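Local coordinates for conserved domain protein (Bacillus anthracis, PDB 3FBQ) that is of unknown function but combines two beta-rich parts, both assigned to sequence families of the immunoglobulin-like E-set clan, at residues A[77-82]-A[116-121]; A[83-88]-A[105-110]; A[241-246]-A[283-288]; A[176-181]-A[197-202]. All blocks are in the same frame, centred on the assembly; numbering follows the deposited sequence.

Contact 1: residues A[77-82]-A[116-121]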
loop_
_atom_site.group_PDB
_atom_site.type_symbol
_atom_site.label_atom_id
_atom_site.label_comp_id
_atom_site.label_asym_id
_atom_site.label_seq_id
_atom_site.Cartn_x
_atom_site.Cartn_y
_atom_site.Cartn_z
ATOM N N ASP A 77 -8.536 -4.698 -7.647
ATOM C CA ASP A 77 -9.244 -5.666 -6.827
ATOM C C ASP A 77 -10.542 -6.071 -7.441
ATOM O O ASP A 77 -11.357 -5.238 -7.836
ATOM C CB ASP A 77 -9.539 -5.049 -5.490
ATOM C CG ASP A 77 -8.275 -4.840 -4.664
ATOM O OD1 ASP A 77 -7.523 -5.828 -4.483
ATOM O OD2 ASP A 77 -8.039 -3.692 -4.195
ATOM N N ILE A 78 -10.743 -7.365 -7.537
ATOM C CA ILE A 78 -11.998 -7.881 -8.000
ATOM C C ILE A 78 -12.941 -8.132 -6.799
ATOM O O ILE A 78 -12.609 -8.838 -5.848
ATOM C CB ILE A 78 -11.725 -9.166 -8.758
ATOM C CG1 ILE A 78 -10.917 -8.826 -9.975
ATOM C CG2 ILE A 78 -13.023 -9.906 -9.130
ATOM C CD1 ILE A 78 -10.398 -10.018 -10.743
ATOM N N MET A 79 -14.115 -7.539 -6.846
ATOM C CA MET A 79 -15.172 -7.848 -5.907
ATOM C C MET A 79 -15.531 -9.320 -6.015
ATOM O O MET A 79 -15.642 -9.854 -7.152
ATOM C CB MET A 79 -16.345 -6.969 -6.252
ATOM C CG MET A 79 -16.024 -5.409 -6.169
ATOM S SD MET A 79 -14.855 -4.791 -4.816
ATOM C CE MET A 79 -13.281 -4.703 -5.689
ATOM N N ASP A 80 -15.670 -10.006 -4.861
ATOM C CA ASP A 80 -16.131 -11.408 -4.820
ATOM C C ASP A 80 -15.188 -12.334 -5.587
ATOM O O ASP A 80 -15.587 -13.399 -6.107
ATOM C CB ASP A 80 -17.472 -11.524 -5.520
ATOM C CG ASP A 80 -18.663 -11.435 -4.593
ATOM O OD1 ASP A 80 -18.795 -12.312 -3.704
ATOM O OD2 ASP A 80 -19.530 -10.542 -4.808
ATOM N N ALA A 81 -13.935 -11.907 -5.731
ATOM C CA ALA A 81 -12.887 -12.802 -6.215
ATOM C C ALA A 81 -12.858 -13.809 -5.106
ATOM O O ALA A 81 -13.115 -13.459 -3.923
ATOM C CB ALA A 81 -11.573 -12.084 -6.288
ATOM N N HIS A 82 -12.604 -15.066 -5.395
ATOM C CA HIS A 82 -12.424 -15.850 -4.213
ATOM C C HIS A 82 -10.963 -15.675 -3.822
ATOM O O HIS A 82 -10.621 -14.694 -3.189
ATOM C CB HIS A 82 -13.107 -17.207 -4.315
ATOM C CG HIS A 82 -14.609 -17.081 -4.237
ATOM N ND1 HIS A 82 -15.329 -17.342 -3.082
ATOM C CD2 HIS A 82 -15.513 -16.615 -5.138
ATOM C CE1 HIS A 82 -16.613 -17.090 -3.293
ATOM N NE2 HIS A 82 -16.752 -16.650 -4.533
ATOM N N ASN A 116 -16.701 -7.047 -11.537
ATOM C CA ASN A 116 -16.667 -5.738 -10.897
ATOM C C ASN A 116 -15.324 -5.510 -10.278
ATOM O O ASN A 116 -14.859 -6.277 -9.427
ATOM C CB ASN A 116 -17.747 -5.657 -9.827
ATOM C CG ASN A 116 -19.091 -6.195 -10.335
ATOM O OD1 ASN A 116 -19.722 -5.580 -11.220
ATOM N ND2 ASN A 116 -19.555 -7.343 -9.774
ATOM N N PHE A 117 -14.642 -4.463 -10.662
ATOM C CA PHE A 117 -13.343 -4.299 -9.995
ATOM C C PHE A 117 -13.113 -2.878 -9.510
ATOM O O PHE A 117 -13.852 -1.995 -9.943
ATOM C CB PHE A 117 -12.240 -4.764 -10.919
ATOM C CG PHE A 117 -12.150 -3.949 -12.125
ATOM C CD1 PHE A 117 -11.297 -2.867 -12.165
ATOM C CD2 PHE A 117 -13.005 -4.203 -13.219
ATOM C CE1 PHE A 117 -11.211 -2.070 -13.301
ATOM C CE2 PHE A 117 -12.941 -3.405 -14.399
ATOM C CZ PHE A 117 -12.020 -2.349 -14.440
ATOM N N ARG A 118 -12.131 -2.665 -8.622
ATOM C CA ARG A 118 -11.757 -1.285 -8.269
ATOM C C ARG A 118 -10.293 -1.182 -8.377
ATOM O O ARG A 118 -9.532 -2.006 -7.811
ATOM C CB ARG A 118 -12.214 -0.799 -6.868
ATOM C CG ARG A 118 -13.549 -1.423 -6.421
ATOM C CD ARG A 118 -14.654 -0.515 -5.840
ATOM N NE ARG A 118 -14.324 0.038 -4.523
ATOM C CZ ARG A 118 -15.167 0.670 -3.681
ATOM N NH1 ARG A 118 -16.467 0.838 -3.968
ATOM N NH2 ARG A 118 -14.695 1.143 -2.520
ATOM N N TRP A 119 -9.870 -0.168 -9.106
ATOM C CA TRP A 119 -8.452 0.179 -9.154
ATOM C C TRP A 119 -8.189 1.375 -8.245
ATOM O O TRP A 119 -8.586 2.494 -8.540
ATOM C CB TRP A 119 -8.018 0.455 -10.602
ATOM C CG TRP A 119 -6.557 0.395 -10.766
ATOM C CD1 TRP A 119 -5.682 -0.326 -10.003
ATOM C CD2 TRP A 119 -5.772 1.079 -11.740
ATOM N NE1 TRP A 119 -4.393 -0.139 -10.446
ATOM C CE2 TRP A 119 -4.411 0.729 -11.499
ATOM C CE3 TRP A 119 -6.075 1.961 -12.798
ATOM C CZ2 TRP A 119 -3.366 1.210 -12.278
ATOM C CZ3 TRP A 119 -5.046 2.422 -13.596
ATOM C CH2 TRP A 119 -3.698 2.058 -13.328
ATOM N N ASN A 120 -7.551 1.132 -7.119
ATOM C CA ASN A 120 -7.435 2.176 -6.090
ATOM C C ASN A 120 -5.959 2.523 -5.888
ATOM O O ASN A 120 -5.218 1.718 -5.280
ATOM C CB ASN A 120 -8.079 1.763 -4.721
ATOM C CG ASN A 120 -9.600 1.484 -4.812
ATOM O OD1 ASN A 120 -10.354 2.180 -5.519
ATOM N ND2 ASN A 120 -10.047 0.459 -4.099
ATOM N N ILE A 121 -5.525 3.691 -6.399
ATOM C CA ILE A 121 -4.110 4.013 -6.308
ATOM C C ILE A 121 -3.882 4.952 -5.201
ATOM O O ILE A 121 -4.584 5.940 -5.094
ATOM C CB ILE A 121 -3.569 4.596 -7.568
ATOM C CG1 ILE A 121 -3.607 3.502 -8.622
ATOM C CG2 ILE A 121 -2.064 5.163 -7.337
ATOM C CD1 ILE A 121 -3.635 4.073 -10.034
#
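This is an antiparallel strand pairing at the border of a three-stranded sheet, where the end of outermost strand 71-78 lies against the central strand 114-126 and then turns away. D77 and R118 form a hydrogen-bonded pair: R118 N donates to D77 O at 2.8 Å, and D77 N returns the bond to R118 O at 2.9 Å. M79 N adds a third bond, 3.0 Å to N116 O. Between them I78 and F117 make the non-hydrogen-bonded pair, and their side chains share the inner face, where I78 also touches T104 of the facing strand 97-106. Here branched and aromatic residues suit a hydrophobic interior. On the other face M79 bends at chi2 (-36°) and chi3 (97°), which swings its methyl CE back to R118 CG at right angles to the arginine chain. Its CB and CG meanwhile lie against N116 CB, each 4.1 Å away. A type II turn from I78 to A81 follows, with D80 in the left-handed region (phi 61°), a conformation aspartate tolerates fairly well. The chemistry thus implies a pairing held mainly by backbone bonds, whose flexible methionine covers aliphatic parts of polar neighbours at the surface.

Contact 2: residues A[83-88]-A[105-110]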
loop_
_atom_site.group_PDB
_atom_site.type_symbol
_atom_site.label_atom_id
_atom_site.label_comp_id
_atom_site.label_asym_id
_atom_site.label_seq_id
_atom_site.Cartn_x
_atom_site.Cartn_y
_atom_site.Cartn_z
ATOM N N GLY A 83 -10.024 -16.441 -4.294
ATOM C CA GLY A 83 -8.678 -15.838 -4.079
ATOM C C GLY A 83 -8.423 -14.885 -5.214
ATOM O O GLY A 83 -9.270 -14.704 -6.094
ATOM N N SER A 84 -7.249 -14.297 -5.257
ATOM C CA SER A 84 -6.841 -13.678 -6.509
ATOM C C SER A 84 -5.348 -13.620 -6.655
ATOM O O SER A 84 -4.640 -13.496 -5.642
ATOM C CB SER A 84 -7.422 -12.286 -6.639
ATOM O OG SER A 84 -6.569 -11.365 -6.018
ATOM N N SER A 85 -4.875 -13.721 -7.901
ATOM C CA SER A 85 -3.493 -13.391 -8.221
ATOM C C SER A 85 -3.325 -12.381 -9.355
ATOM O O SER A 85 -4.293 -12.000 -10.004
ATOM C CB SER A 85 -2.648 -14.644 -8.415
ATOM O OG SER A 85 -3.074 -15.525 -9.426
ATOM N N GLY A 86 -2.113 -11.891 -9.585
ATOM C CA GLY A 86 -1.952 -10.856 -10.597
ATOM C C GLY A 86 -0.520 -10.547 -10.897
ATOM O O GLY A 86 0.376 -11.132 -10.309
ATOM N N SER A 87 -0.329 -9.608 -11.806
ATOM C CA SER A 87 0.941 -9.167 -12.330
ATOM C C SER A 87 0.800 -7.730 -12.790
ATOM O O SER A 87 -0.308 -7.261 -13.078
ATOM C CB SER A 87 1.227 -9.976 -13.574
ATOM O OG SER A 87 2.279 -10.915 -13.379
ATOM N N GLY A 88 1.908 -7.012 -12.875
ATOM C CA GLY A 88 1.891 -5.725 -13.555
ATOM C C GLY A 88 3.282 -5.410 -14.075
ATOM O O GLY A 88 4.290 -5.720 -13.394
ATOM N N THR A 105 -6.232 -12.300 -11.692
ATOM C CA THR A 105 -6.880 -13.569 -11.902
ATOM C C THR A 105 -7.635 -13.960 -10.636
ATOM O O THR A 105 -7.025 -14.081 -9.569
ATOM C CB THR A 105 -5.829 -14.640 -12.299
ATOM O OG1 THR A 105 -5.206 -14.151 -13.482
ATOM C CG2 THR A 105 -6.465 -15.924 -12.667
ATOM N N HIS A 106 -8.941 -14.161 -10.738
ATOM C CA HIS A 106 -9.682 -14.582 -9.584
ATOM C C HIS A 106 -9.651 -16.155 -9.496
ATOM O O HIS A 106 -9.290 -16.804 -10.485
ATOM C CB HIS A 106 -11.071 -14.011 -9.675
ATOM C CG HIS A 106 -11.974 -14.808 -10.555
ATOM N ND1 HIS A 106 -12.205 -14.487 -11.871
ATOM C CD2 HIS A 106 -12.691 -15.927 -10.310
ATOM C CE1 HIS A 106 -13.037 -15.363 -12.399
ATOM N NE2 HIS A 106 -13.356 -16.244 -11.470
ATOM N N HIS A 107 -9.934 -16.745 -8.326
ATOM C CA HIS A 107 -9.967 -18.223 -8.153
ATOM C C HIS A 107 -11.322 -18.687 -7.623
ATOM O O HIS A 107 -11.466 -19.603 -6.822
ATOM C CB HIS A 107 -8.828 -18.724 -7.276
ATOM C CG HIS A 107 -7.508 -18.196 -7.697
ATOM N ND1 HIS A 107 -6.637 -17.563 -6.824
ATOM C CD2 HIS A 107 -6.929 -18.143 -8.920
ATOM C CE1 HIS A 107 -5.560 -17.184 -7.487
ATOM N NE2 HIS A 107 -5.728 -17.498 -8.766
ATOM N N ASP A 108 -12.330 -17.988 -8.081
ATOM C CA ASP A 108 -13.661 -18.446 -7.991
ATOM C C ASP A 108 -13.694 -19.644 -8.969
ATOM O O ASP A 108 -13.204 -19.559 -10.104
ATOM C CB ASP A 108 -14.538 -17.280 -8.395
ATOM C CG ASP A 108 -15.977 -17.623 -8.453
ATOM O OD1 ASP A 108 -16.342 -18.791 -8.103
ATOM O OD2 ASP A 108 -16.758 -16.699 -8.863
ATOM N N SER A 109 -14.195 -20.775 -8.485
ATOM C CA SER A 109 -14.459 -21.974 -9.306
ATOM C C SER A 109 -15.018 -21.739 -10.715
ATOM O O SER A 109 -14.478 -22.226 -11.677
ATOM C CB SER A 109 -15.420 -22.865 -8.579
ATOM O OG SER A 109 -15.048 -24.157 -8.859
ATOM N N ASN A 110 -16.103 -21.002 -10.842
ATOM C CA ASN A 110 -16.582 -20.623 -12.170
ATOM C C ASN A 110 -16.120 -19.237 -12.591
ATOM O O ASN A 110 -15.860 -18.331 -11.752
ATOM C CB ASN A 110 -18.104 -20.628 -12.237
ATOM C CG ASN A 110 -18.718 -21.728 -11.401
ATOM O OD1 ASN A 110 -18.325 -22.903 -11.538
ATOM N ND2 ASN A 110 -19.664 -21.357 -10.505
#
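Around S85 and T105 the two chains of this antiparallel hairpin are packed most closely. S85 N donates to T105 O at 2.7 Å, and T105 N gives S85 O a nearly straight bond of 2.6 Å (N-H...O angle 174°). Two residues along, H107 N reaches G83 O at 3.1 Å, but from above the carbonyl plane, so the pairing is already losing its regular geometry. The H107 ring swings back across the partner chain, its ND1 lying 3.6 Å from G83 C; G83, with no side chain, lets the imidazole come this near. At the ring edge, H107 NE2 makes a weak bond of 3.4 Å to S85 OG, whose stronger partner is N214 O. Small serines fit this crowded junction, and S84 OG turns to N138 of the second subunit. The loose side is the turn beyond H107, where S109 and N110 are exposed; there H106 NE2 ties down N110 O at 3.3 Å, with the acceptor near its ring plane. Within this chain 84-92 is an outermost strand of a five-stranded sheet, with 97-106 beside it; T105 and H107 touch strand 208-218, and G86 to G88 pair with a strand of the second subunit, which continues the sheet.

Contact 3: residues A[241-246]-A[283-288]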
loop_
_atom_site.group_PDB
_atom_site.type_symbol
_atom_site.label_atom_id
_atom_site.label_comp_id
_atom_site.label_asym_id
_atom_site.label_seq_id
_atom_site.Cartn_x
_atom_site.Cartn_y
_atom_site.Cartn_z
ATOM N N ILE A 241 -0.432 -30.880 -27.659
ATOM C CA ILE A 241 0.596 -31.732 -27.074
ATOM C C ILE A 241 1.316 -30.900 -26.024
ATOM O O ILE A 241 1.935 -29.848 -26.328
ATOM C CB ILE A 241 1.561 -32.378 -28.153
ATOM C CG1 ILE A 241 0.776 -33.211 -29.174
ATOM C CG2 ILE A 241 2.579 -33.298 -27.477
ATOM C CD1 ILE A 241 0.391 -32.451 -30.444
ATOM N N VAL A 242 1.178 -31.353 -24.790
ATOM C CA VAL A 242 1.614 -30.582 -23.639
ATOM C C VAL A 242 2.811 -31.251 -22.997
ATOM O O VAL A 242 2.729 -32.414 -22.559
ATOM C CB VAL A 242 0.487 -30.484 -22.556
ATOM C CG1 VAL A 242 0.998 -29.718 -21.307
ATOM C CG2 VAL A 242 -0.776 -29.806 -23.095
ATOM N N THR A 243 3.917 -30.532 -22.881
ATOM C CA THR A 243 5.022 -31.128 -22.137
ATOM C C THR A 243 5.260 -30.397 -20.783
ATOM O O THR A 243 5.526 -29.170 -20.755
ATOM C CB THR A 243 6.316 -31.314 -22.996
ATOM O OG1 THR A 243 7.301 -30.350 -22.621
ATOM C CG2 THR A 243 6.065 -31.211 -24.525
ATOM N N PRO A 244 5.118 -31.152 -19.656
ATOM C CA PRO A 244 5.414 -30.667 -18.300
ATOM C C PRO A 244 6.913 -30.643 -18.027
ATOM O O PRO A 244 7.541 -31.699 -17.939
ATOM C CB PRO A 244 4.734 -31.709 -17.387
ATOM C CG PRO A 244 3.969 -32.647 -18.287
ATOM C CD PRO A 244 4.597 -32.536 -19.631
ATOM N N ARG A 245 7.484 -29.446 -17.938
ATOM C CA ARG A 245 8.867 -29.241 -17.486
ATOM C C ARG A 245 8.850 -29.122 -15.972
ATOM O O ARG A 245 8.028 -28.389 -15.425
ATOM C CB ARG A 245 9.436 -27.966 -18.114
ATOM C CG ARG A 245 9.988 -28.184 -19.510
ATOM C CD ARG A 245 9.655 -27.027 -20.480
ATOM N NE ARG A 245 9.596 -27.460 -21.896
ATOM C CZ ARG A 245 10.276 -28.501 -22.437
ATOM N NH1 ARG A 245 11.128 -29.237 -21.705
ATOM N NH2 ARG A 245 10.113 -28.805 -23.732
ATOM N N VAL A 246 9.702 -29.857 -15.266
ATOM C CA VAL A 246 9.631 -29.807 -13.796
ATOM C C VAL A 246 10.961 -29.320 -13.260
ATOM O O VAL A 246 11.964 -29.940 -13.549
ATOM C CB VAL A 246 9.304 -31.187 -13.194
ATOM C CG1 VAL A 246 9.463 -31.165 -11.692
ATOM C CG2 VAL A 246 7.921 -31.576 -13.511
ATOM N N LEU A 283 11.227 -33.901 -17.371
ATOM C CA LEU A 283 10.101 -33.806 -18.356
ATOM C C LEU A 283 9.120 -34.983 -18.441
ATOM O O LEU A 283 9.369 -35.970 -17.824
ATOM C CB LEU A 283 10.634 -33.587 -19.748
ATOM C CG LEU A 283 12.023 -33.009 -19.858
ATOM C CD1 LEU A 283 11.999 -31.534 -19.636
ATOM C CD2 LEU A 283 12.938 -33.697 -18.892
ATOM N N ASP A 284 7.993 -34.860 -19.177
ATOM C CA ASP A 284 6.951 -35.940 -19.352
ATOM C C ASP A 284 6.154 -35.937 -20.718
ATOM O O ASP A 284 6.807 -35.888 -21.740
ATOM C CB ASP A 284 6.000 -36.042 -18.159
ATOM C CG ASP A 284 6.484 -35.295 -16.921
ATOM O OD1 ASP A 284 5.886 -35.468 -15.850
ATOM O OD2 ASP A 284 7.419 -34.513 -16.986
ATOM N N ASP A 285 4.802 -35.983 -20.776
ATOM C CA ASP A 285 4.069 -35.609 -22.052
ATOM C C ASP A 285 2.587 -35.952 -22.421
ATOM O O ASP A 285 2.280 -37.074 -22.716
ATOM C CB ASP A 285 4.920 -35.926 -23.263
ATOM C CG ASP A 285 4.896 -34.832 -24.282
ATOM O OD1 ASP A 285 5.555 -33.824 -24.071
ATOM O OD2 ASP A 285 4.252 -34.970 -25.313
ATOM N N ILE A 286 1.709 -34.949 -22.491
ATOM C CA ILE A 286 0.239 -35.141 -22.591
ATOM C C ILE A 286 -0.559 -34.667 -23.818
ATOM O O ILE A 286 -0.313 -33.594 -24.332
ATOM C CB ILE A 286 -0.457 -34.429 -21.457
ATOM C CG1 ILE A 286 0.285 -34.638 -20.171
ATOM C CG2 ILE A 286 -1.821 -34.947 -21.284
ATOM C CD1 ILE A 286 -0.549 -34.360 -19.001
ATOM N N VAL A 287 -1.562 -35.460 -24.219
ATOM C CA VAL A 287 -2.409 -35.206 -25.391
ATOM C C VAL A 287 -3.866 -34.890 -25.093
ATOM O O VAL A 287 -4.604 -35.685 -24.521
ATOM C CB VAL A 287 -2.257 -36.297 -26.436
ATOM C CG1 VAL A 287 -3.353 -36.200 -27.491
ATOM C CG2 VAL A 287 -0.869 -36.173 -27.030
ATOM N N ILE A 288 -4.243 -33.682 -25.469
ATOM C CA ILE A 288 -5.542 -33.156 -25.208
ATOM C C ILE A 288 -6.308 -33.030 -26.523
ATOM O O ILE A 288 -5.845 -32.364 -27.465
ATOM C CB ILE A 288 -5.373 -31.793 -24.560
ATOM C CG1 ILE A 288 -4.855 -31.982 -23.127
ATOM C CG2 ILE A 288 -6.666 -31.030 -24.570
ATOM C CD1 ILE A 288 -4.520 -30.680 -22.370
#
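V242 and I286 exchange a reciprocal pair of backbone hydrogen bonds: V242 N to I286 O and I286 N to V242 O, each 2.7 Å long, the two bonds that mark a hydrogen-bonded antiparallel pair. Toward D285 and L283 the regularity fades, since P244 has no N-H to offer and its ring CD occupies that edge, 3.6 Å from D285 N. A CA-H...O contact of 3.3 Å from L283 CA to P244 O continues the association in a softer form. The packing spreads from here over two faces. On the buried one, V242 has CG1 anti to its backbone N (chi1 177°), leaving CG2 directed at I288 CD1, 3.9 Å away, while V242 CB and I286 CB meet at 4.2 Å. P244 CG rests near D284 CG at 3.9 Å. On the other face, I241 and V287 lie side by side, CG1 to CG2 4.0 Å; beta-branched residues suit such extended backbone. The aliphatic CG of R245 lies 3.9 Å from L283 CD1. Strand 281-289 is one of the two outermost strands of an eight-stranded sheet within this chain and 239-247 its neighbour, followed by 196-203. From the buried face P244, I286 and I288 reach across to strands 149-157 and 162-171, meeting A164, M166, S157 and I153.

Contact 4: residues A[176-181]-A[197-202]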
loop_
_atom_site.group_PDB
_atom_site.type_symbol
_atom_site.label_atom_id
_atom_site.label_comp_id
_atom_site.label_asym_id
_atom_site.label_seq_id
_atom_site.Cartn_x
_atom_site.Cartn_y
_atom_site.Cartn_z
ATOM N N PHE A 176 -6.377 -18.732 -25.046
ATOM C CA PHE A 176 -6.921 -19.960 -24.422
ATOM C C PHE A 176 -6.220 -20.313 -23.135
ATOM O O PHE A 176 -5.046 -20.030 -22.996
ATOM C CB PHE A 176 -6.937 -21.142 -25.410
ATOM C CG PHE A 176 -5.607 -21.827 -25.587
ATOM C CD1 PHE A 176 -4.840 -21.598 -26.724
ATOM C CD2 PHE A 176 -5.139 -22.719 -24.653
ATOM C CE1 PHE A 176 -3.621 -22.253 -26.937
ATOM C CE2 PHE A 176 -3.913 -23.336 -24.828
ATOM C CZ PHE A 176 -3.166 -23.130 -25.991
ATOM N N ILE A 177 -6.895 -20.977 -22.211
ATOM C CA ILE A 177 -6.341 -21.248 -20.837
ATOM C C ILE A 177 -6.199 -22.706 -20.461
ATOM O O ILE A 177 -7.120 -23.474 -20.620
ATOM C CB ILE A 177 -7.222 -20.616 -19.761
ATOM C CG1 ILE A 177 -7.423 -19.113 -20.030
ATOM C CG2 ILE A 177 -6.641 -20.866 -18.386
ATOM C CD1 ILE A 177 -8.506 -18.538 -19.199
ATOM N N LEU A 178 -5.041 -23.099 -19.965
ATOM C CA LEU A 178 -4.903 -24.463 -19.397
ATOM C C LEU A 178 -4.911 -24.477 -17.854
ATOM O O LEU A 178 -4.025 -23.910 -17.214
ATOM C CB LEU A 178 -3.652 -25.175 -19.921
ATOM C CG LEU A 178 -3.589 -25.354 -21.449
ATOM C CD1 LEU A 178 -2.293 -26.009 -21.804
ATOM C CD2 LEU A 178 -4.749 -26.096 -22.093
ATOM N N TYR A 179 -5.913 -25.122 -17.275
ATOM C CA TYR A 179 -5.943 -25.312 -15.854
ATOM C C TYR A 179 -5.365 -26.661 -15.481
ATOM O O TYR A 179 -5.703 -27.700 -16.037
ATOM C CB TYR A 179 -7.358 -25.339 -15.407
ATOM C CG TYR A 179 -8.090 -24.069 -15.596
ATOM C CD1 TYR A 179 -8.120 -23.094 -14.577
ATOM C CD2 TYR A 179 -8.842 -23.837 -16.786
ATOM C CE1 TYR A 179 -8.838 -21.949 -14.721
ATOM C CE2 TYR A 179 -9.586 -22.656 -16.938
ATOM C CZ TYR A 179 -9.574 -21.728 -15.897
ATOM O OH TYR A 179 -10.296 -20.571 -16.037
ATOM N N TYR A 180 -4.539 -26.661 -14.469
ATOM C CA TYR A 180 -3.944 -27.905 -14.063
ATOM C C TYR A 180 -3.253 -27.807 -12.674
ATOM O O TYR A 180 -3.287 -26.751 -12.023
ATOM C CB TYR A 180 -2.965 -28.296 -15.147
ATOM C CG TYR A 180 -1.774 -27.384 -15.150
ATOM C CD1 TYR A 180 -1.816 -26.132 -15.783
ATOM C CD2 TYR A 180 -0.590 -27.766 -14.489
ATOM C CE1 TYR A 180 -0.691 -25.285 -15.753
ATOM C CE2 TYR A 180 0.543 -26.931 -14.462
ATOM C CZ TYR A 180 0.483 -25.709 -15.084
ATOM O OH TYR A 180 1.609 -24.947 -15.057
ATOM N N ASN A 181 -2.642 -28.915 -12.227
ATOM C CA ASN A 181 -2.011 -28.974 -10.886
ATOM C C ASN A 181 -0.921 -29.985 -10.816
ATOM O O ASN A 181 -0.911 -30.913 -11.604
ATOM C CB ASN A 181 -3.005 -29.271 -9.767
ATOM C CG ASN A 181 -3.759 -30.531 -9.992
ATOM O OD1 ASN A 181 -3.216 -31.641 -10.051
ATOM N ND2 ASN A 181 -5.042 -30.372 -10.119
ATOM N N VAL A 197 6.118 -26.825 -11.766
ATOM C CA VAL A 197 5.723 -27.519 -13.017
ATOM C C VAL A 197 5.232 -26.588 -14.121
ATOM O O VAL A 197 4.132 -26.069 -14.060
ATOM C CB VAL A 197 4.626 -28.582 -12.799
ATOM C CG1 VAL A 197 4.567 -29.447 -13.961
ATOM C CG2 VAL A 197 4.903 -29.418 -11.609
ATOM N N GLU A 198 6.060 -26.434 -15.141
ATOM C CA GLU A 198 5.820 -25.581 -16.280
ATOM C C GLU A 198 5.314 -26.438 -17.390
ATOM O O GLU A 198 5.753 -27.559 -17.504
ATOM C CB GLU A 198 7.153 -25.031 -16.775
ATOM C CG GLU A 198 7.114 -23.547 -17.055
ATOM C CD GLU A 198 7.155 -22.759 -15.748
ATOM O OE1 GLU A 198 6.520 -21.679 -15.716
ATOM O OE2 GLU A 198 7.805 -23.246 -14.761
ATOM N N LEU A 199 4.421 -25.911 -18.226
ATOM C CA LEU A 199 3.980 -26.587 -19.431
ATOM C C LEU A 199 4.351 -25.800 -20.655
ATOM O O LEU A 199 4.333 -24.570 -20.690
ATOM C CB LEU A 199 2.482 -26.739 -19.456
ATOM C CG LEU A 199 1.662 -27.123 -18.235
ATOM C CD1 LEU A 199 0.216 -26.888 -18.641
ATOM C CD2 LEU A 199 1.892 -28.557 -17.774
ATOM N N THR A 200 4.652 -26.546 -21.697
ATOM C CA THR A 200 5.043 -26.000 -22.981
ATOM C C THR A 200 4.014 -26.596 -23.889
ATOM O O THR A 200 3.624 -27.765 -23.703
ATOM C CB THR A 200 6.494 -26.470 -23.318
ATOM O OG1 THR A 200 7.340 -25.315 -23.413
ATOM C CG2 THR A 200 6.579 -27.374 -24.573
ATOM N N VAL A 201 3.549 -25.808 -24.850
ATOM C CA VAL A 201 2.394 -26.215 -25.635
ATOM C C VAL A 201 2.637 -26.261 -27.139
ATOM O O VAL A 201 3.146 -25.310 -27.713
ATOM C CB VAL A 201 1.126 -25.371 -25.265
ATOM C CG1 VAL A 201 -0.054 -25.838 -26.002
ATOM C CG2 VAL A 201 0.817 -25.486 -23.769
ATOM N N LYS A 202 2.267 -27.395 -27.759
ATOM C CA LYS A 202 2.200 -27.516 -29.230
ATOM C C LYS A 202 0.829 -28.039 -29.645
ATOM O O LYS A 202 0.126 -28.545 -28.780
ATOM C CB LYS A 202 3.295 -28.462 -29.727
ATOM C CG LYS A 202 4.668 -27.835 -29.754
ATOM C CD LYS A 202 5.576 -28.644 -30.661
ATOM C CE LYS A 202 6.903 -27.921 -30.886
ATOM N NZ LYS A 202 8.018 -28.936 -31.094
#
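The Y180 hydroxyl donates to V197 O at 2.9 Å, with the hydroxyl in the carbonyl plane and a C=O...O angle of 157°. This bond gives a polar end inside an apolar core a partner and helps fix how the phenol lies. The carbonyl sits at the ring edge, whereas L199 comes over one face: its CD1 is 3.6 Å from the Y180 ring centroid and only 20° off the normal, a CH-pi contact. With Y180 CG between the backbone N and the carbonyl carbon (chi1 70°), the ring projects across to the opposite strand, where the two side chains meet from opposite directions. Further along, L178 CD1 and V201 CG2 reach toward each other, tip to tip, at 3.7 Å, and L178 CD1 also comes to 4.1 Å from L199 CD1. V201 turns its other methyl, CG1, to the edge of the F176 ring, 4.1 Å from CZ. Leucines and valines fill the gaps left by the flat rings; beyond them Y180 also meets W226, and F176 meets F230. No backbone pairing links the two strands: their axes pass 9.2 Å apart, face to face. Such a core between facing strands is characteristic of a beta sandwich, consistent with assignment to the E-set clan.

In the fold
Contacts 1 and 2 belong to the N-terminal part of the chain, contacts 3 and 4 to the C-terminal part. Contact 2 falls within the stretch of chain that contact 1 closes; contact 4 follows, then contact 3. Contacts 1 and 2 have centres 10 Å apart and touch through I78 and A81 against H106, where the three-stranded and five-stranded sheets meet. Contacts 3 and 4 are 8 Å apart between centres and share one sheet, in which strands 196-203 and 239-247 are neighbours. The centres of contacts 1 and 3 are about 34 Å apart, on opposite sides of the chain's centre. R52 bridges the halves, bonding H106 and D108 of contact 2 and Y179 of 176-181, so the two parts are joined by polar contacts as well as by the chain.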